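Local coordinates for protein beta-lactamase (Serratia marcescens, PDB 5GWA) that probably hydrolyses beta-lactam antibiotics to substituted beta-amino acids, as an extended-spectrum class A beta-lactamase, and is captured here with the inhibitor avibactam, at residues A[14-24]-A[259-267]; A[152-160]-A[219-228]. All blocks are in the same frame, centred on the assembly; numbering follows the deposited sequence. Where two conformers were deposited one is given.

Contact 1 of 2, residues A[14-24]-A[259-267]; sequences YLKDKKAKVGV and VNEKIIAEI. With NA (sodium ion), chain M.
With CG anti to the backbone N (chi1 176°), Y14 sends its ring from the end of helix 4-15 to helix 257-276, where I263 and I267 each turn CG1 away from their own carbonyl carbon. The tyrosine arrives edge first: I263 CA lies near the ring plane, 3.5 Å from Y14 OH, while E266 CG packs against the same hydroxyl at 3.6 Å. K18, bent at chi2 and chi4, lies alongside I263, the two chains pointing opposite ways (K18 CB to I263 CD1 3.9 Å). The bend carries NZ above one face of the Y14 ring, toward the rim, where it donates to Y14 O at 2.9 Å and forms a salt bridge to D17 OD1 at 2.7 Å. Deeper in, L15 CD2 and V22 CG1 meet both I263 CG2 and I267 CD1, and V24 CG2 closes on I267 CD1 at 4.0 Å. No hydrogen bond crosses; apolar packing joins the segments. E261, clear of 14-24, binds sodium through OE2 (2.7 Å), and its OE1 forms a salt bridge with K76 of the second subunit. Strand segment 21-24 runs at 29° to helix segment 259-267; V250 of strand 243-253 touches I263, and V37 of strand 34-37 lies against L15 and V24.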
ATOM      1  N   TYR A  14      15.553 -20.002 -21.699  1.00 22.43           N
ATOM      2  CA  TYR A  14      15.125 -19.817 -20.301  1.00 23.00           C
ATOM      3  C   TYR A  14      13.630 -19.504 -20.177  1.00 19.09           C
ATOM      4  O   TYR A  14      12.918 -19.996 -19.291  1.00 22.66           O
ATOM      5  CB  TYR A  14      15.981 -18.704 -19.667  1.00 20.54           C
ATOM      6  CG  TYR A  14      15.574 -18.356 -18.239  1.00 22.45           C
ATOM      7  CD1 TYR A  14      15.781 -19.244 -17.200  1.00 18.86           C
ATOM      8  CD2 TYR A  14      14.856 -17.206 -17.963  1.00 20.10           C
ATOM      9  CE1 TYR A  14      15.357 -18.963 -15.919  1.00 19.34           C
ATOM     10  CE2 TYR A  14      14.469 -16.897 -16.688  1.00 19.89           C
ATOM     11  CZ  TYR A  14      14.700 -17.785 -15.670  1.00 19.26           C
ATOM     12  OH  TYR A  14      14.268 -17.519 -14.404  1.00 18.06           O
ATOM     13  N   LEU A  15      13.138 -18.700 -21.099  1.00 19.45           N
ATOM     14  CA  LEU A  15      11.786 -18.225 -21.058  1.00 18.56           C
ATOM     15  C   LEU A  15      10.754 -19.243 -21.561  1.00 17.62           C
ATOM     16  O   LEU A  15       9.568 -19.105 -21.288  1.00 19.62           O
ATOM     17  CB  LEU A  15      11.690 -16.957 -21.901  1.00 18.01           C
ATOM     18  CG  LEU A  15      12.217 -15.685 -21.270  1.00 16.50           C
ATOM     19  CD1 LEU A  15      12.082 -14.553 -22.294  1.00 17.36           C
ATOM     20  CD2 LEU A  15      11.493 -15.365 -19.974  1.00 18.57           C
ATOM     21  N   LYS A  16      11.242 -20.313 -22.203  1.00 22.95           N
ATOM     22  CA  LYS A  16      10.369 -21.302 -22.828  1.00 26.67           C
ATOM     23  C   LYS A  16       9.305 -21.872 -21.898  1.00 22.75           C
ATOM     24  O   LYS A  16       8.169 -22.076 -22.323  1.00 26.77           O
ATOM     25  CB  LYS A  16      11.203 -22.460 -23.398  1.00 30.96           C
ATOM     26  CG  LYS A  16      11.734 -22.217 -24.803  1.00 40.65           C
ATOM     27  CD  LYS A  16      12.699 -23.314 -25.237  1.00 45.18           C
ATOM     28  CE  LYS A  16      12.133 -24.705 -24.984  1.00 52.83           C
ATOM     29  NZ  LYS A  16      12.856 -25.751 -25.762  1.00 58.61           N
ATOM     30  N   ASP A  17       9.680 -22.207 -20.667  1.00 22.58           N
ATOM     31  CA  ASP A  17       8.744 -22.842 -19.734  1.00 24.60           C
ATOM     32  C   ASP A  17       8.175 -21.916 -18.683  1.00 21.43           C
ATOM     33  O   ASP A  17       7.553 -22.368 -17.722  1.00 25.02           O
ATOM     34  CB  ASP A  17       9.384 -24.051 -19.050  1.00 25.72           C
ATOM     35  CG  ASP A  17      10.525 -23.679 -18.137  1.00 32.44           C
ATOM     36  OD1 ASP A  17      10.770 -22.472 -17.933  1.00 25.29           O
ATOM     37  OD2 ASP A  17      11.208 -24.599 -17.644  1.00 29.90           O
ATOM     38  N   LYS A  18       8.336 -20.607 -18.886  1.00 21.02           N
ATOM     39  CA  LYS A  18       7.774 -19.642 -17.959  1.00 18.15           C
ATOM     40  C   LYS A  18       6.458 -19.150 -18.508  1.00 19.35           C
ATOM     41  O   LYS A  18       6.382 -18.718 -19.681  1.00 17.80           O
ATOM     42  CB  LYS A  18       8.743 -18.456 -17.758  1.00 17.06           C
ATOM     43  CG  LYS A  18      10.152 -18.833 -17.340  1.00 18.06           C
ATOM     44  CD  LYS A  18      10.179 -19.502 -15.970  1.00 19.25           C
ATOM     45  CE  LYS A  18      11.607 -19.803 -15.573  1.00 20.54           C
ATOM     46  NZ  LYS A  18      12.307 -20.645 -16.582  1.00 22.46           N
ATOM     47  N   LYS A  19       5.423 -19.250 -17.689  1.00 15.93           N
ATOM     48  CA  LYS A  19       4.067 -18.918 -18.097  1.00 17.94           C
ATOM     49  C   LYS A  19       3.836 -17.430 -17.904  1.00 16.09           C
ATOM     50  O   LYS A  19       3.018 -17.010 -17.105  1.00 15.93           O
ATOM     51  CB  LYS A  19       3.044 -19.757 -17.346  1.00 22.59           C
ATOM     52  CG  LYS A  19       3.225 -21.248 -17.600  1.00 30.30           C
ATOM     53  CD  LYS A  19       2.008 -22.047 -17.157  1.00 36.93           C
ATOM     54  CE  LYS A  19       2.207 -23.538 -17.424  1.00 43.81           C
ATOM     55  NZ  LYS A  19       1.442 -24.402 -16.479  1.00 49.79           N
ATOM     56  N   ALA A  20       4.482 -16.659 -18.770  1.00 14.25           N
ATOM     57  CA  ALA A  20       4.410 -15.205 -18.751  1.00 15.12           C
ATOM     58  C   ALA A  20       4.941 -14.692 -20.065  1.00 12.80           C
ATOM     59  O   ALA A  20       5.686 -15.370 -20.772  1.00 15.20           O
ATOM     60  CB  ALA A  20       5.264 -14.630 -17.619  1.00 15.46           C
ATOM     61  N   LYS A  21       4.538 -13.469 -20.393  1.00 12.86           N
ATOM     62  CA  LYS A  21       5.026 -12.754 -21.570  1.00 12.79           C
ATOM     63  C   LYS A  21       6.105 -11.798 -21.079  1.00 10.69           C
ATOM     64  O   LYS A  21       5.783 -10.807 -20.407  1.00 13.32           O
ATOM     65  CB  LYS A  21       3.898 -11.959 -22.237  1.00 15.60           C
ATOM     66  CG  LYS A  21       4.398 -11.248 -23.491  1.00 18.41           C
ATOM     67  CD  LYS A  21       3.436 -10.231 -24.100  1.00 25.02           C
ATOM     68  CE  LYS A  21       2.467 -10.857 -25.089  1.00 30.61           C
ATOM     69  NZ  LYS A  21       3.043 -11.907 -25.971  1.00 37.93           N
ATOM     70  N   VAL A  22       7.341 -12.078 -21.428  1.00 10.22           N
ATOM     71  CA  VAL A  22       8.468 -11.351 -20.821  1.00 10.89           C
ATOM     72  C   VAL A  22       9.157 -10.519 -21.893  1.00 10.70           C
ATOM     73  O   VAL A  22       9.692 -11.035 -22.863  1.00 13.20           O
ATOM     74  CB  VAL A  22       9.467 -12.284 -20.156  1.00 11.35           C
ATOM     75  CG1 VAL A  22      10.580 -11.491 -19.486  1.00 10.58           C
ATOM     76  CG2 VAL A  22       8.763 -13.179 -19.137  1.00 12.23           C
ATOM     77  N   GLY A  23       9.168  -9.208 -21.696  1.00 10.05           N
ATOM     78  CA  GLY A  23       9.852  -8.294 -22.602  1.00  9.21           C
ATOM     79  C   GLY A  23      11.187  -7.890 -22.045  1.00 10.22           C
ATOM     80  O   GLY A  23      11.285  -7.566 -20.861  1.00 10.67           O
ATOM     81  N   VAL A  24      12.204  -7.933 -22.880  1.00  9.92           N
ATOM     82  CA  VAL A  24      13.569  -7.631 -22.441  1.00 10.40           C
ATOM     83  C   VAL A  24      14.216  -6.649 -23.409  1.00 10.68           C
ATOM     84  O   VAL A  24      14.158  -6.849 -24.612  1.00 12.28           O
ATOM     85  CB  VAL A  24      14.450  -8.874 -22.415  1.00 11.54           C
ATOM     86  CG1 VAL A  24      15.844  -8.506 -21.917  1.00 13.01           C
ATOM     87  CG2 VAL A  24      13.831  -9.944 -21.539  1.00 11.72           C
ATOM     88  N   VAL A 259       8.923 -16.584  -8.625  1.00 15.26           N
ATOM     89  CA  VAL A 259       9.364 -16.926  -9.979  1.00 14.17           C
ATOM     90  C   VAL A 259       9.447 -15.687 -10.868  1.00 13.13           C
ATOM     91  O   VAL A 259      10.421 -15.528 -11.571  1.00 13.35           O
ATOM     92  CB  VAL A 259       8.396 -17.936 -10.621  1.00 17.05           C
ATOM     93  CG1 VAL A 259       8.731 -18.187 -12.083  1.00 17.28           C
ATOM     94  CG2 VAL A 259       8.456 -19.250  -9.853  1.00 19.90           C
ATOM     95  N   ASN A 260       8.488 -14.793 -10.735  1.00 13.20           N
ATOM     96  CA  ASN A 260       8.473 -13.580 -11.539  1.00 12.97           C
ATOM     97  C   ASN A 260       9.715 -12.738 -11.262  1.00 14.59           C
ATOM     98  O   ASN A 260      10.347 -12.228 -12.190  1.00 12.31           O
ATOM     99  CB  ASN A 260       7.180 -12.819 -11.289  1.00 11.95           C
ATOM    100  CG  ASN A 260       5.948 -13.562 -11.827  1.00 12.62           C
ATOM    101  OD1 ASN A 260       6.059 -14.265 -12.829  1.00 14.40           O
ATOM    102  ND2 ASN A 260       4.838 -13.464 -11.139  1.00 14.36           N
ATOM    103  N   GLU A 261      10.089 -12.609  -9.987  1.00 13.58           N
ATOM    104  CA  GLU A 261      11.287 -11.877  -9.644  1.00 13.05           C
ATOM    105  C   GLU A 261      12.539 -12.584 -10.129  1.00 13.57           C
ATOM    106  O   GLU A 261      13.453 -11.970 -10.642  1.00 11.10           O
ATOM    107  CB  GLU A 261      11.370 -11.598  -8.139  1.00 13.51           C
ATOM    108  CG  GLU A 261      10.221 -10.767  -7.622  1.00 13.37           C
ATOM    109  CD  GLU A 261      10.532 -10.111  -6.287  1.00 18.70           C
ATOM    110  OE1 GLU A 261      10.768 -10.807  -5.313  1.00 19.47           O
ATOM    111  OE2 GLU A 261      10.556  -8.874  -6.197  1.00 18.62           O
ATOM    112  N   LYS A 262      12.567 -13.905  -9.964  1.00 13.18           N
ATOM    113  CA  LYS A 262      13.682 -14.692 -10.391  1.00 14.26           C
ATOM    114  C   LYS A 262      13.923 -14.617 -11.888  1.00 12.35           C
ATOM    115  O   LYS A 262      15.065 -14.555 -12.325  1.00 12.31           O
ATOM    116  CB  LYS A 262      13.446 -16.146  -9.955  1.00 15.99           C
ATOM    117  CG  LYS A 262      14.562 -17.104 -10.298  1.00 20.72           C
ATOM    118  CD  LYS A 262      15.783 -16.881  -9.428  1.00 22.04           C
ATOM    119  CE  LYS A 262      15.694 -17.658  -8.122  1.00 30.21           C
ATOM    120  NZ  LYS A 262      16.777 -17.281  -7.165  1.00 31.07           N
ATOM    121  N   ILE A 263      12.846 -14.480 -12.673  1.00 12.89           N
ATOM    122  CA  ILE A 263      13.011 -14.289 -14.115  1.00 11.91           C
ATOM    123  C   ILE A 263      13.838 -13.046 -14.408  1.00 11.97           C
ATOM    124  O   ILE A 263      14.782 -13.076 -15.205  1.00 11.25           O
ATOM    125  CB  ILE A 263      11.663 -14.203 -14.835  1.00 11.83           C
ATOM    126  CG1 ILE A 263      11.009 -15.600 -14.915  1.00 11.79           C
ATOM    127  CG2 ILE A 263      11.827 -13.672 -16.252  1.00 12.06           C
ATOM    128  CD1 ILE A 263       9.549 -15.582 -15.241  1.00 13.29           C
ATOM    129  N   ILE A 264      13.524 -11.960 -13.708  1.00 11.66           N
ATOM    130  CA  ILE A 264      14.294 -10.726 -13.896  1.00 10.25           C
ATOM    131  C   ILE A 264      15.746 -10.905 -13.482  1.00 10.22           C
ATOM    132  O   ILE A 264      16.673 -10.514 -14.212  1.00 11.18           O
ATOM    133  CB  ILE A 264      13.676  -9.544 -13.107  1.00  9.83           C
ATOM    134  CG1 ILE A 264      12.206  -9.346 -13.518  1.00  9.35           C
ATOM    135  CG2 ILE A 264      14.479  -8.262 -13.347  1.00 10.25           C
ATOM    136  CD1 ILE A 264      11.437  -8.340 -12.696  1.00  9.17           C
ATOM    137  N   ALA A 265      15.940 -11.541 -12.328  1.00 11.84           N
ATOM    138  CA  ALA A 265      17.267 -11.690 -11.733  1.00 11.85           C
ATOM    139  C   ALA A 265      18.161 -12.563 -12.628  1.00 11.92           C
ATOM    140  O   ALA A 265      19.315 -12.249 -12.880  1.00 12.61           O
ATOM    141  CB  ALA A 265      17.144 -12.287 -10.328  1.00 12.91           C
ATOM    142  N   GLU A 266      17.572 -13.642 -13.153  1.00 13.70           N
ATOM    143  CA  GLU A 266      18.309 -14.589 -13.969  1.00 15.53           C
ATOM    144  C   GLU A 266      18.631 -14.011 -15.339  1.00 12.61           C
ATOM    145  O   GLU A 266      19.761 -14.123 -15.797  1.00 15.03           O
ATOM    146  CB  GLU A 266      17.547 -15.886 -14.133  1.00 14.59           C
ATOM    147  CG  GLU A 266      17.461 -16.701 -12.856  1.00 15.57           C
ATOM    148  CD  GLU A 266      18.711 -17.523 -12.573  1.00 20.29           C
ATOM    149  OE1 GLU A 266      19.782 -17.280 -13.170  1.00 20.57           O
ATOM    150  OE2 GLU A 266      18.602 -18.418 -11.706  1.00 22.02           O
ATOM    151  N   ILE A 267      17.686 -13.289 -15.936  1.00 15.07           N
ATOM    152  CA  ILE A 267      17.942 -12.639 -17.229  1.00 13.08           C
ATOM    153  C   ILE A 267      19.048 -11.590 -17.065  1.00 13.66           C
ATOM    154  O   ILE A 267      19.991 -11.501 -17.845  1.00 13.57           O
ATOM    155  CB  ILE A 267      16.661 -12.040 -17.859  1.00 13.75           C
ATOM    156  CG1 ILE A 267      15.763 -13.165 -18.358  1.00 13.54           C
ATOM    157  CG2 ILE A 267      16.999 -11.101 -19.007  1.00 14.14           C
ATOM    158  CD1 ILE A 267      14.386 -12.729 -18.762  1.00 13.64           C
TER
HETATM  159 NA    NA M 312      12.755  -8.115  -4.780  1.00 25.78          NA

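Contact 2 of 2, residues A[152-160]-A[219-228]; sequences KAWNVQYTN and SDTNNKGITA. With NA (sodium ion), chain Q; NA (sodium ion), chain B.
The edge of the active site, just past E147 and the K215 to S218 strand end, brings together the loop after helix 147-151 and the turn before strand 227-237. N222 CB sits over the six-membered ring of W154, 3.8 Å from its centroid and 9° off the normal, a CH-pi contact; Q157 NE2 lies over the opposite face. D220 O meets the indole at its edge, 3.5 Å from W154 CH2. Q157 is fixed by a bond from NE2 to W154 O (3.0 Å, 166°), while its OE1 accepts from pocket residue Q46 and touches A228 CB at 3.3 Å. Y158 OH, bonded to D252, closes on the same methyl at 3.4 Å. N222 CG stands between its backbone N and carbonyl carbon (chi1 69°), turning OD1 back into its own turn, where K224 N and I226 N both hydrogen-bond to it from opposite faces of its plane, the K224 bond making an Asx turn. One sodium ion binds A153 O, W154 O and M150 O, another G225 O, T227 OG1 and E255 O, each with a water. This is the omega loop of class A beta-lactamases meeting the turn that links the K(T/S)G-bearing strand 212-218 to strand 227-237.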
ATOM      1  N   LYS A 152      -8.435   2.109  -9.621  1.00 19.87           N
ATOM      2  CA  LYS A 152      -9.905   2.055  -9.725  1.00 21.72           C
ATOM      3  C   LYS A 152     -10.400   0.870 -10.525  1.00 24.45           C
ATOM      4  O   LYS A 152     -11.576   0.475 -10.388  1.00 25.57           O
ATOM      5  CB  LYS A 152     -10.459   3.328 -10.329  1.00 24.94           C
ATOM      6  CG  LYS A 152     -10.583   4.442  -9.309  1.00 26.64           C
ATOM      7  CD  LYS A 152     -11.338   5.604  -9.862  1.00 33.46           C
ATOM      8  CE  LYS A 152     -11.787   6.529  -8.747  1.00 36.40           C
ATOM      9  NZ  LYS A 152     -10.664   6.971  -7.893  1.00 38.36           N
ATOM     10  N   ALA A 153      -9.547   0.317 -11.383  1.00 19.51           N
ATOM     11  CA  ALA A 153      -9.959  -0.760 -12.260  1.00 20.67           C
ATOM     12  C   ALA A 153      -8.794  -1.501 -12.895  1.00 21.19           C
ATOM     13  O   ALA A 153      -7.831  -0.904 -13.373  1.00 19.70           O
ATOM     14  CB  ALA A 153     -10.889  -0.218 -13.335  1.00 24.77           C
ATOM     15  N   TRP A 154      -8.937  -2.811 -12.976  1.00 20.57           N
ATOM     16  CA  TRP A 154      -7.874  -3.682 -13.392  1.00 20.07           C
ATOM     17  C   TRP A 154      -7.263  -3.290 -14.720  1.00 19.25           C
ATOM     18  O   TRP A 154      -6.072  -3.261 -14.839  1.00 19.98           O
ATOM     19  CB  TRP A 154      -8.392  -5.118 -13.465  1.00 25.52           C
ATOM     20  CG  TRP A 154      -7.409  -6.078 -14.006  1.00 23.58           C
ATOM     21  CD1 TRP A 154      -7.371  -6.578 -15.285  1.00 26.73           C
ATOM     22  CD2 TRP A 154      -6.291  -6.656 -13.324  1.00 23.70           C
ATOM     23  NE1 TRP A 154      -6.335  -7.452 -15.420  1.00 28.51           N
ATOM     24  CE2 TRP A 154      -5.638  -7.505 -14.239  1.00 25.34           C
ATOM     25  CE3 TRP A 154      -5.807  -6.586 -12.013  1.00 23.59           C
ATOM     26  CZ2 TRP A 154      -4.525  -8.262 -13.893  1.00 25.74           C
ATOM     27  CZ3 TRP A 154      -4.673  -7.307 -11.682  1.00 22.80           C
ATOM     28  CH2 TRP A 154      -4.051  -8.146 -12.617  1.00 26.70           C
ATOM     29  N   ASN A 155      -8.053  -2.910 -15.718  1.00 19.75           N
ATOM     30  CA  ASN A 155      -7.550  -2.699 -17.064  0.50 18.88           C
ATOM     31  C   ASN A 155      -6.738  -1.398 -17.225  1.00 18.10           C
ATOM     32  O   ASN A 155      -5.964  -1.233 -18.171  1.00 16.44           O
ATOM     33  CB  ASN A 155      -8.734  -2.693 -18.034  0.50 20.37           C
ATOM     34  CG  ASN A 155      -8.348  -2.227 -19.406  0.50 20.64           C
ATOM     35  OD1 ASN A 155      -7.631  -2.922 -20.129  0.50 28.70           O
ATOM     36  ND2 ASN A 155      -8.750  -1.011 -19.746  0.50 21.97           N
ATOM     37  N   VAL A 156      -6.934  -0.449 -16.316  1.00 16.44           N
ATOM     38  CA  VAL A 156      -6.382   0.889 -16.523  1.00 16.33           C
ATOM     39  C   VAL A 156      -4.844   0.870 -16.605  1.00 14.76           C
ATOM     40  O   VAL A 156      -4.229   1.631 -17.363  1.00 12.51           O
ATOM     41  CB  VAL A 156      -6.838   1.863 -15.433  1.00 15.89           C
ATOM     42  CG1 VAL A 156      -6.187   3.220 -15.628  1.00 15.81           C
ATOM     43  CG2 VAL A 156      -8.364   1.992 -15.422  1.00 18.76           C
ATOM     44  N   GLN A 157      -4.225  -0.061 -15.898  1.00 14.17           N
ATOM     45  CA  GLN A 157      -2.757  -0.218 -15.966  1.00 14.45           C
ATOM     46  C   GLN A 157      -2.207  -0.458 -17.374  1.00 14.17           C
ATOM     47  O   GLN A 157      -1.090  -0.099 -17.667  1.00 14.07           O
ATOM     48  CB  GLN A 157      -2.251  -1.333 -15.036  1.00 15.81           C
ATOM     49  CG  GLN A 157      -2.751  -2.727 -15.395  1.00 17.66           C
ATOM     50  CD  GLN A 157      -2.489  -3.722 -14.296  1.00 21.30           C
ATOM     51  OE1 GLN A 157      -1.330  -3.983 -13.946  1.00 21.49           O
ATOM     52  NE2 GLN A 157      -3.533  -4.434 -13.898  1.00 19.13           N
ATOM     53  N   TYR A 158      -2.981  -1.117 -18.244  1.00 13.59           N
ATOM     54  CA  TYR A 158      -2.500  -1.402 -19.567  1.00 13.04           C
ATOM     55  C   TYR A 158      -2.451  -0.128 -20.440  1.00 12.19           C
ATOM     56  O   TYR A 158      -1.802  -0.131 -21.495  1.00 13.69           O
ATOM     57  CB  TYR A 158      -3.324  -2.527 -20.242  1.00 14.26           C
ATOM     58  CG  TYR A 158      -3.189  -3.878 -19.568  1.00 15.39           C
ATOM     59  CD1 TYR A 158      -2.198  -4.764 -19.947  1.00 17.65           C
ATOM     60  CD2 TYR A 158      -4.074  -4.255 -18.576  1.00 19.10           C
ATOM     61  CE1 TYR A 158      -2.081  -6.020 -19.339  1.00 15.83           C
ATOM     62  CE2 TYR A 158      -3.969  -5.480 -17.958  1.00 19.41           C
ATOM     63  CZ  TYR A 158      -2.954  -6.345 -18.336  1.00 19.07           C
ATOM     64  OH  TYR A 158      -2.885  -7.576 -17.735  1.00 23.06           O
ATOM     65  N   THR A 159      -3.118   0.951 -20.010  1.00 13.63           N
ATOM     66  CA  THR A 159      -3.018   2.202 -20.752  1.00 13.15           C
ATOM     67  C   THR A 159      -1.704   2.919 -20.544  1.00 12.91           C
ATOM     68  O   THR A 159      -1.346   3.822 -21.310  1.00 15.07           O
ATOM     69  CB  THR A 159      -4.185   3.169 -20.477  1.00 14.47           C
ATOM     70  OG1 THR A 159      -4.125   3.678 -19.137  1.00 14.48           O
ATOM     71  CG2 THR A 159      -5.501   2.477 -20.682  1.00 16.15           C
ATOM     72  N   ASN A 160      -1.009   2.566 -19.467  1.00 11.72           N
ATOM     73  CA  ASN A 160       0.336   3.050 -19.205  1.00 11.67           C
ATOM     74  C   ASN A 160       1.336   1.992 -19.671  1.00 11.62           C
ATOM     75  O   ASN A 160       1.788   1.153 -18.891  1.00 13.01           O
ATOM     76  CB  ASN A 160       0.554   3.283 -17.720  1.00 12.78           C
ATOM     77  CG  ASN A 160      -0.187   4.474 -17.190  1.00 11.78           C
ATOM     78  OD1 ASN A 160      -0.312   5.498 -17.851  1.00 12.62           O
ATOM     79  ND2 ASN A 160      -0.614   4.385 -15.968  1.00 11.46           N
ATOM     80  N   SER A 219       2.202  -5.212 -10.315  1.00 12.25           N
ATOM     81  CA  SER A 219       0.753  -5.188 -10.192  1.00 12.18           C
ATOM     82  C   SER A 219       0.299  -6.163  -9.116  1.00 15.98           C
ATOM     83  O   SER A 219       1.049  -7.031  -8.707  1.00 18.32           O
ATOM     84  CB  SER A 219       0.077  -5.579 -11.507  1.00 11.88           C
ATOM     85  OG  SER A 219       0.315  -6.939 -11.772  1.00 12.88           O
ATOM     86  N   ASP A 220      -1.001  -6.176  -8.890  1.00 19.04           N
ATOM     87  CA  ASP A 220      -1.576  -7.243  -8.102  1.00 23.21           C
ATOM     88  C   ASP A 220      -1.870  -8.433  -9.036  1.00 26.89           C
ATOM     89  O   ASP A 220      -1.481  -8.452 -10.217  1.00 22.72           O
ATOM     90  CB  ASP A 220      -2.858  -6.764  -7.402  1.00 27.92           C
ATOM     91  CG  ASP A 220      -2.993  -7.312  -5.966  1.00 34.00           C
ATOM     92  OD1 ASP A 220      -3.312  -8.515  -5.829  1.00 27.42           O
ATOM     93  OD2 ASP A 220      -2.889  -6.515  -4.981  1.00 33.78           O
ATOM     94  N   THR A 221      -2.500  -9.451  -8.459  1.00 26.92           N
ATOM     95  CA  THR A 221      -2.911 -10.643  -9.184  1.00 26.23           C
ATOM     96  C   THR A 221      -4.432 -10.655  -9.201  1.00 26.97           C
ATOM     97  O   THR A 221      -5.079 -10.095  -8.303  1.00 28.55           O
ATOM     98  CB  THR A 221      -2.345 -11.895  -8.488  1.00 24.63           C
ATOM     99  OG1 THR A 221      -0.927 -11.749  -8.321  1.00 24.35           O
ATOM    100  CG2 THR A 221      -2.628 -13.152  -9.263  1.00 28.18           C
ATOM    101  N   ASN A 222      -5.011 -11.038 -10.336  1.00 23.60           N
ATOM    102  CA  ASN A 222      -6.454 -10.996 -10.462  1.00 20.74           C
ATOM    103  C   ASN A 222      -7.062 -12.323 -10.014  1.00 22.42           C
ATOM    104  O   ASN A 222      -6.343 -13.210  -9.538  1.00 22.43           O
ATOM    105  CB  ASN A 222      -6.887 -10.612 -11.888  1.00 20.91           C
ATOM    106  CG  ASN A 222      -6.580 -11.681 -12.913  1.00 19.32           C
ATOM    107  OD1 ASN A 222      -6.126 -12.766 -12.588  1.00 19.19           O
ATOM    108  ND2 ASN A 222      -6.758 -11.338 -14.184  1.00 22.95           N
ATOM    109  N   ASN A 223      -8.389 -12.411 -10.120  1.00 22.22           N
ATOM    110  CA  ASN A 223      -9.117 -13.592  -9.672  1.00 25.07           C
ATOM    111  C   ASN A 223      -8.834 -14.826 -10.541  1.00 28.94           C
ATOM    112  O   ASN A 223      -9.190 -15.931 -10.156  1.00 29.64           O
ATOM    113  CB  ASN A 223     -10.630 -13.292  -9.534  1.00 26.97           C
ATOM    114  CG  ASN A 223     -11.364 -13.172 -10.875  1.00 31.82           C
ATOM    115  OD1 ASN A 223     -12.568 -13.439 -10.921  1.00 48.10           O
ATOM    116  ND2 ASN A 223     -10.686 -12.743 -11.949  1.00 29.88           N
ATOM    117  N   LYS A 224      -8.163 -14.643 -11.682  1.00 23.15           N
ATOM    118  CA  LYS A 224      -7.739 -15.766 -12.518  1.00 26.91           C
ATOM    119  C   LYS A 224      -6.301 -16.188 -12.287  1.00 22.05           C
ATOM    120  O   LYS A 224      -5.771 -16.988 -13.035  1.00 24.31           O
ATOM    121  CB  LYS A 224      -7.923 -15.425 -14.004  1.00 29.72           C
ATOM    122  CG  LYS A 224      -9.359 -15.138 -14.398  1.00 37.13           C
ATOM    123  CD  LYS A 224     -10.046 -16.396 -14.912  1.00 48.28           C
ATOM    124  CE  LYS A 224     -11.559 -16.319 -14.754  1.00 52.42           C
ATOM    125  NZ  LYS A 224     -12.187 -17.659 -14.949  1.00 56.59           N
ATOM    126  N   GLY A 225      -5.628 -15.593 -11.313  1.00 20.67           N
ATOM    127  CA  GLY A 225      -4.276 -15.995 -11.013  1.00 19.08           C
ATOM    128  C   GLY A 225      -3.219 -15.315 -11.881  1.00 18.41           C
ATOM    129  O   GLY A 225      -2.065 -15.698 -11.853  1.00 20.31           O
ATOM    130  N   ILE A 226      -3.607 -14.273 -12.593  1.00 18.18           N
ATOM    131  CA  ILE A 226      -2.662 -13.554 -13.467  1.00 17.10           C
ATOM    132  C   ILE A 226      -2.111 -12.296 -12.781  1.00 13.83           C
ATOM    133  O   ILE A 226      -2.866 -11.441 -12.353  1.00 16.30           O
ATOM    134  CB  ILE A 226      -3.369 -13.127 -14.759  1.00 17.79           C
ATOM    135  CG1 ILE A 226      -3.988 -14.354 -15.424  1.00 22.63           C
ATOM    136  CG2 ILE A 226      -2.412 -12.426 -15.712  1.00 19.10           C
ATOM    137  CD1 ILE A 226      -2.955 -15.355 -15.877  1.00 22.18           C
ATOM    138  N   THR A 227      -0.788 -12.203 -12.720  1.00 14.91           N
ATOM    139  CA  THR A 227      -0.119 -10.992 -12.298  1.00 14.55           C
ATOM    140  C   THR A 227       0.305 -10.189 -13.563  1.00 11.47           C
ATOM    141  O   THR A 227       1.224 -10.575 -14.285  1.00 13.68           O
ATOM    142  CB  THR A 227       1.074 -11.335 -11.435  1.00 15.52           C
ATOM    143  OG1 THR A 227       0.635 -12.157 -10.312  1.00 16.94           O
ATOM    144  CG2 THR A 227       1.674 -10.081 -10.883  1.00 14.31           C
ATOM    145  N   ALA A 228      -0.357  -9.057 -13.755  1.00 12.22           N
ATOM    146  CA  ALA A 228      -0.165  -8.267 -14.969  1.00 12.78           C
ATOM    147  C   ALA A 228       1.273  -7.820 -15.191  1.00 13.48           C
ATOM    148  O   ALA A 228       1.723  -7.758 -16.320  1.00 11.70           O
ATOM    149  CB  ALA A 228      -1.064  -7.063 -14.965  1.00 14.14           C
TER
HETATM  150 NA    NA Q 316      -5.058  -1.033 -13.218  1.00 24.50          NA
HETATM  151 NA    NA B 322       0.521 -14.867 -10.788  1.00 26.63          NA
HETATM  152  O   HOH W   1      -3.275  -1.870 -11.286  1.00 23.31           O
HETATM  153  O   HOH W   2       0.010 -15.784  -8.389  1.00 41.17           O

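From the N terminus, the chain leaves helix 4-15, turns and enters strand 21-28, and the first half of contact 1 is laid down. After strand 34-37 it leaves the sheet for the mainly helical part, comes to 152-160, and after 58 more residues reaches 219-228, closing contact 2 as an inner loop. Strands 227-237 and 243-253 follow before helix 257-276 returns to the start and closes contact 1, so the smaller loop lies wholly within the larger one. Both reach the five-stranded sheet: contact 1 packs the terminal helices on it, while contact 2 ties the pocket-side loop to the turn between strands 212-218 and 227-237. Their centres are 18 Å apart.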